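Local coordinates for protein ornithine cyclodeaminase (Methanocaldococcus jannaschii, PDB 3MGJ) that probably catalyses, as part of the full-length NAD-dependent enzyme, the conversion of ornithine to proline with release of ammonia, this chain being its N-terminal domain, at residues A[16-19]-A[20-24]; A[58-61]-A[62-66]. All coordinates share one frame; numbering follows the deposited sequence.

Contact 1 of 2, residues A[16-19]-A[20-24]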
loop_
_atom_site.group_PDB
_atom_site.type_symbol
_atom_site.label_atom_id
_atom_site.label_comp_id
_atom_site.label_asym_id
_atom_site.label_seq_id
_atom_site.Cartn_x
_atom_site.Cartn_y
_atom_site.Cartn_z
ATOM N N LEU A 16 -3.207 -9.535 -5.013
ATOM C CA LEU A 16 -4.601 -9.208 -4.782
ATOM C C LEU A 16 -4.894 -9.308 -3.295
ATOM O O LEU A 16 -6.044 -9.183 -2.884
ATOM C CB LEU A 16 -5.516 -10.167 -5.533
ATOM C CG LEU A 16 -5.504 -10.050 -7.053
ATOM C CD1 LEU A 16 -6.440 -11.067 -7.669
ATOM C CD2 LEU A 16 -5.919 -8.651 -7.428
ATOM N N ILE A 17 -3.849 -9.533 -2.499
ATOM C CA ILE A 17 -3.998 -9.759 -1.064
ATOM C C ILE A 17 -4.846 -8.704 -0.362
ATOM O O ILE A 17 -5.727 -9.038 0.428
ATOM C CB ILE A 17 -2.634 -9.846 -0.329
ATOM C CG1 ILE A 17 -2.834 -10.399 1.077
ATOM C CG2 ILE A 17 -2.004 -8.479 -0.201
ATOM C CD1 ILE A 17 -3.565 -11.726 1.084
ATOM N N LEU A 18 -4.579 -7.438 -0.644
ATOM C CA LEU A 18 -5.293 -6.368 0.033
ATOM C C LEU A 18 -6.783 -6.370 -0.242
ATOM O O LEU A 18 -7.580 -6.311 0.684
ATOM C CB LEU A 18 -4.728 -5.004 -0.348
ATOM C CG LEU A 18 -3.410 -4.617 0.292
ATOM C CD1 LEU A 18 -3.191 -3.167 -0.014
ATOM C CD2 LEU A 18 -3.515 -4.870 1.767
ATOM N N PRO A 19 -7.167 -6.411 -1.524
ATOM C CA PRO A 19 -8.593 -6.396 -1.852
ATOM C C PRO A 19 -9.269 -7.637 -1.319
ATOM O O PRO A 19 -10.476 -7.635 -1.085
ATOM C CB PRO A 19 -8.595 -6.430 -3.374
ATOM C CG PRO A 19 -7.258 -5.906 -3.771
ATOM C CD PRO A 19 -6.327 -6.385 -2.733
ATOM N N LYS A 20 -8.495 -8.697 -1.144
ATOM C CA LYS A 20 -9.029 -9.922 -0.601
ATOM C C LYS A 20 -9.257 -9.769 0.899
ATOM O O LYS A 20 -10.350 -10.037 1.390
ATOM C CB LYS A 20 -8.090 -11.084 -0.897
ATOM C CG LYS A 20 -8.381 -11.807 -2.203
ATOM C CD LYS A 20 -7.311 -12.848 -2.481
ATOM C CE LYS A 20 -7.470 -13.473 -3.855
ATOM N NZ LYS A 20 -6.193 -14.075 -4.337
ATOM N N VAL A 21 -8.241 -9.325 1.630
ATOM C CA VAL A 21 -8.427 -9.040 3.042
ATOM C C VAL A 21 -9.636 -8.135 3.280
ATOM O O VAL A 21 -10.509 -8.459 4.077
ATOM C CB VAL A 21 -7.174 -8.419 3.664
ATOM C CG1 VAL A 21 -7.511 -7.722 4.947
ATOM C CG2 VAL A 21 -6.170 -9.486 3.929
ATOM N N PHE A 22 -9.681 -7.007 2.582
ATOM C CA PHE A 22 -10.771 -6.053 2.705
ATOM C C PHE A 22 -12.122 -6.691 2.439
ATOM O O PHE A 22 -13.097 -6.485 3.165
ATOM C CB PHE A 22 -10.572 -4.925 1.696
ATOM C CG PHE A 22 -9.320 -4.140 1.914
ATOM C CD1 PHE A 22 -8.642 -4.215 3.119
ATOM C CD2 PHE A 22 -8.822 -3.319 0.924
ATOM C CE1 PHE A 22 -7.494 -3.487 3.327
ATOM C CE2 PHE A 22 -7.675 -2.591 1.127
ATOM C CZ PHE A 22 -7.008 -2.673 2.330
ATOM N N ASP A 23 -12.177 -7.458 1.364
ATOM C CA ASP A 23 -13.409 -8.106 0.967
ATOM C C ASP A 23 -13.909 -9.043 2.034
ATOM O O ASP A 23 -15.100 -9.089 2.312
ATOM C CB ASP A 23 -13.208 -8.859 -0.344
ATOM C CG ASP A 23 -13.508 -7.996 -1.556
ATOM O OD1 ASP A 23 -14.196 -6.960 -1.388
ATOM O OD2 ASP A 23 -13.073 -8.368 -2.670
ATOM N N LYS A 24 -12.989 -9.787 2.631
ATOM C CA LYS A 24 -13.360 -10.776 3.616
ATOM C C LYS A 24 -13.907 -10.113 4.867
ATOM O O LYS A 24 -15.006 -10.432 5.304
ATOM C CB LYS A 24 -12.184 -11.688 3.936
ATOM C CG LYS A 24 -12.606 -13.020 4.528
ATOM C CD LYS A 24 -13.335 -13.925 3.533
ATOM C CE LYS A 24 -14.388 -14.770 4.220
ATOM N NZ LYS A 24 -14.550 -16.114 3.590
#
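Leu18 and Phe22, one turn apart near the start of helix 17-27, lie side by side and point the same way, with Leu18 CB 4.1 Å from Phe22 CE2. Their backbones are joined as well: Phe22 N donates to Leu18 O at 2.9 Å, and the bond is nearly straight (176°). The same carbonyl oxygen sits over one face of the Phe22 ring, displaced toward its rim. The ring comes back over this carbonyl because CG stands beside the backbone N and anti to the carbonyl carbon (chi1 -62°). Ile17 and Val21 form the second buried pair. Val21 N bonds to Ile17 O at 2.8 Å, again almost linearly, while Ile17 CD1 meets Val21 CG2 more distantly, at 4.5 Å.

The exposed side of this first turn is looser. Leu16 occupies the N-cap position, and the extended chain of Lys20 runs back toward it, bringing NZ to 4.1 Å from Leu16 CB, a contact of the lysine tip with aliphatic carbon. Pro19, with no amide hydrogen to give, suits the first turn of a helix, where no carbonyl of an earlier turn needs a donor. Its own O accepts from Asp23 N at 3.0 Å, but the bond is bent (148°) and the donor stands above the carbonyl plane.

In the fold, the buried side of helix 17-27 faces neighbouring elements: Ile17 and Val21 both pack on Leu71 of helix 58-74, and the Phe22 ring stacks with Tyr32 of strand 31-38. At the helix start the second subunit comes into contact, its Asp14 packing on Leu16 and its Ile39 on Leu18, so this turn joins both the domain's helix layer and the dimer interface.

Contact 2 of 2, residues A[58-61]-A[62-66]; sequences ERHV and DEILN
His60 reaches across to Glu63 and Ile64 in the first turns of helix 58-74, the second and longer helix of a ferredoxin-like alpha+beta domain with a four-stranded antiparallel sheet. Backbone bonds of the i to i+4 kind hold these turns together. Leu65 N to Val61 O is short and nearly straight at 2.8 Å, whereas Glu63 N to Arg59 O is longer, 3.2 Å, and more bent.

Apolar contacts line the buried side. Val61 and Leu65 run side by side, Val61 CG1 lying 4.1 Å from Leu65 CG. Val61 also touches Phe2, and Leu65 touches Ile6, both of strand 2-10; Ile64 and Leu65 together meet Val53 of strand 47-55. Ile64 CD1 comes obliquely to the imidazole, 4.0 Å from His60 NE2.

Charged and polar groups occupy the remaining sides. The carboxylates of Glu58 and Asp62, their planes well turned from each other, approach to 3.9 Å between Glu58 OE2 and Asp62 OD2. Arg4 probably eases this like-charge contact: it forms a salt bridge with Asp62 OD1 and a weak, long ion pair with Glu58 OE2. His60 is held mainly through NE2, which hydrogen-bonds to the backbone O of Met28 and so ties the start of this helix to the chain just beyond helix 17-27. With CG anti to the backbone N (chi1 -176°), the ring stands away from the helix, and the turn about CB-CG brings ND1 to the carboxylate of Glu63. Ring and carboxylate planes stand 61° apart, and the resulting hydrogen bond from His60 ND1 to Glu63 OE1, 3.0 Å long, is weak, its angle at the hydrogen only 128°.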
loop_
_atom_site.group_PDB
_atom_site.type_symbol
_atom_site.label_atom_id
_atom_site.label_comp_id
_atom_site.label_asym_id
_atom_site.label_seq_id
_atom_site.Cartn_x
_atom_site.Cartn_y
_atom_site.Cartn_z
ATOM N N GLU A 58 -15.704 -8.835 20.372
ATOM C CA GLU A 58 -14.460 -9.575 20.270
ATOM C C GLU A 58 -14.636 -10.973 19.691
ATOM O O GLU A 58 -13.878 -11.395 18.843
ATOM C CB GLU A 58 -13.775 -9.647 21.618
ATOM C CG GLU A 58 -12.393 -10.241 21.559
ATOM C CD GLU A 58 -11.821 -10.396 22.938
ATOM O OE1 GLU A 58 -12.452 -9.819 23.859
ATOM O OE2 GLU A 58 -10.778 -11.086 23.100
ATOM N N ARG A 59 -15.639 -11.695 20.153
ATOM C CA ARG A 59 -15.916 -13.010 19.604
ATOM C C ARG A 59 -15.839 -12.958 18.082
ATOM O O ARG A 59 -15.056 -13.663 17.451
ATOM C CB ARG A 59 -17.313 -13.451 20.035
ATOM C CG ARG A 59 -17.625 -14.897 19.712
ATOM C CD ARG A 59 -18.836 -15.376 20.507
ATOM N NE ARG A 59 -18.712 -15.056 21.930
ATOM C CZ ARG A 59 -18.602 -15.959 22.903
ATOM N NH1 ARG A 59 -18.612 -17.256 22.620
ATOM N NH2 ARG A 59 -18.490 -15.559 24.163
ATOM N N HIS A 60 -16.657 -12.089 17.510
ATOM C CA HIS A 60 -16.811 -11.999 16.077
ATOM C C HIS A 60 -15.551 -11.508 15.351
ATOM O O HIS A 60 -15.158 -12.061 14.321
ATOM C CB HIS A 60 -17.992 -11.094 15.768
ATOM C CG HIS A 60 -18.309 -11.006 14.314
ATOM N ND1 HIS A 60 -18.799 -12.074 13.595
ATOM C CD2 HIS A 60 -18.200 -9.983 13.437
ATOM C CE1 HIS A 60 -18.975 -11.710 12.342
ATOM N NE2 HIS A 60 -18.622 -10.444 12.221
ATOM N N VAL A 61 -14.921 -10.464 15.879
ATOM C CA VAL A 61 -13.665 -9.997 15.320
ATOM C C VAL A 61 -12.620 -11.114 15.311
ATOM O O VAL A 61 -11.809 -11.219 14.391
ATOM C CB VAL A 61 -13.124 -8.796 16.099
ATOM C CG1 VAL A 61 -11.685 -8.491 15.690
ATOM C CG2 VAL A 61 -14.022 -7.595 15.891
ATOM N N ASP A 62 -12.647 -11.955 16.338
ATOM C CA ASP A 62 -11.730 -13.083 16.423
ATOM C C ASP A 62 -11.981 -14.066 15.292
ATOM O O ASP A 62 -11.061 -14.691 14.771
ATOM C CB ASP A 62 -11.875 -13.784 17.765
ATOM C CG ASP A 62 -11.419 -12.922 18.925
ATOM O OD1 ASP A 62 -10.317 -12.337 18.848
ATOM O OD2 ASP A 62 -12.163 -12.839 19.922
ATOM N N GLU A 63 -13.243 -14.200 14.923
ATOM C CA GLU A 63 -13.618 -15.012 13.794
ATOM C C GLU A 63 -12.980 -14.480 12.540
ATOM O O GLU A 63 -12.475 -15.237 11.723
ATOM C CB GLU A 63 -15.118 -14.943 13.618
ATOM C CG GLU A 63 -15.862 -16.095 14.190
ATOM C CD GLU A 63 -17.284 -16.073 13.739
ATOM O OE1 GLU A 63 -17.831 -14.955 13.605
ATOM O OE2 GLU A 63 -17.846 -17.165 13.498
ATOM N N ILE A 64 -13.033 -13.162 12.382
ATOM C CA ILE A 64 -12.508 -12.505 11.200
ATOM C C ILE A 64 -11.017 -12.666 11.170
ATOM O O ILE A 64 -10.454 -13.151 10.212
ATOM C CB ILE A 64 -12.856 -11.009 11.189
ATOM C CG1 ILE A 64 -14.377 -10.824 11.175
ATOM C CG2 ILE A 64 -12.234 -10.339 9.990
ATOM C CD1 ILE A 64 -14.840 -9.397 11.224
ATOM N N LEU A 65 -10.371 -12.283 12.251
ATOM C CA LEU A 65 -8.935 -12.466 12.348
ATOM C C LEU A 65 -8.462 -13.876 12.007
ATOM O O LEU A 65 -7.419 -14.029 11.390
ATOM C CB LEU A 65 -8.426 -12.040 13.722
ATOM C CG LEU A 65 -8.600 -10.557 14.024
ATOM C CD1 LEU A 65 -7.634 -10.214 15.095
ATOM C CD2 LEU A 65 -8.315 -9.716 12.813
ATOM N N ASN A 66 -9.216 -14.897 12.399
ATOM C CA ASN A 66 -8.837 -16.272 12.080
ATOM C C ASN A 66 -8.937 -16.629 10.594
ATOM O O ASN A 66 -8.062 -17.297 10.049
ATOM C CB ASN A 66 -9.593 -17.268 12.955
ATOM C CG ASN A 66 -9.125 -17.228 14.418
ATOM O OD1 ASN A 66 -9.778 -17.769 15.315
ATOM N ND2 ASN A 66 -7.988 -16.568 14.660
#

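Contact 1 (16-24) precedes contact 2 (58-66) along the chain, and strands 31-38 and 47-55 come between their helices. Each describes early turns of one helix: 17-27 for the first, 58-74 for the second. Their centres are 16 Å apart and their nearest atoms about 5 Å, without touching. These are the two helices of the beta-alpha-beta-beta-alpha-beta order of a ferredoxin-like fold, and they pack together against its antiparallel sheet; contact 2 is also tied to the residue that follows helix 17-27. The two contacts thus belong to one helical layer of the N-terminal domain, but of the pair contact 1 alone also lies at the subunit interface.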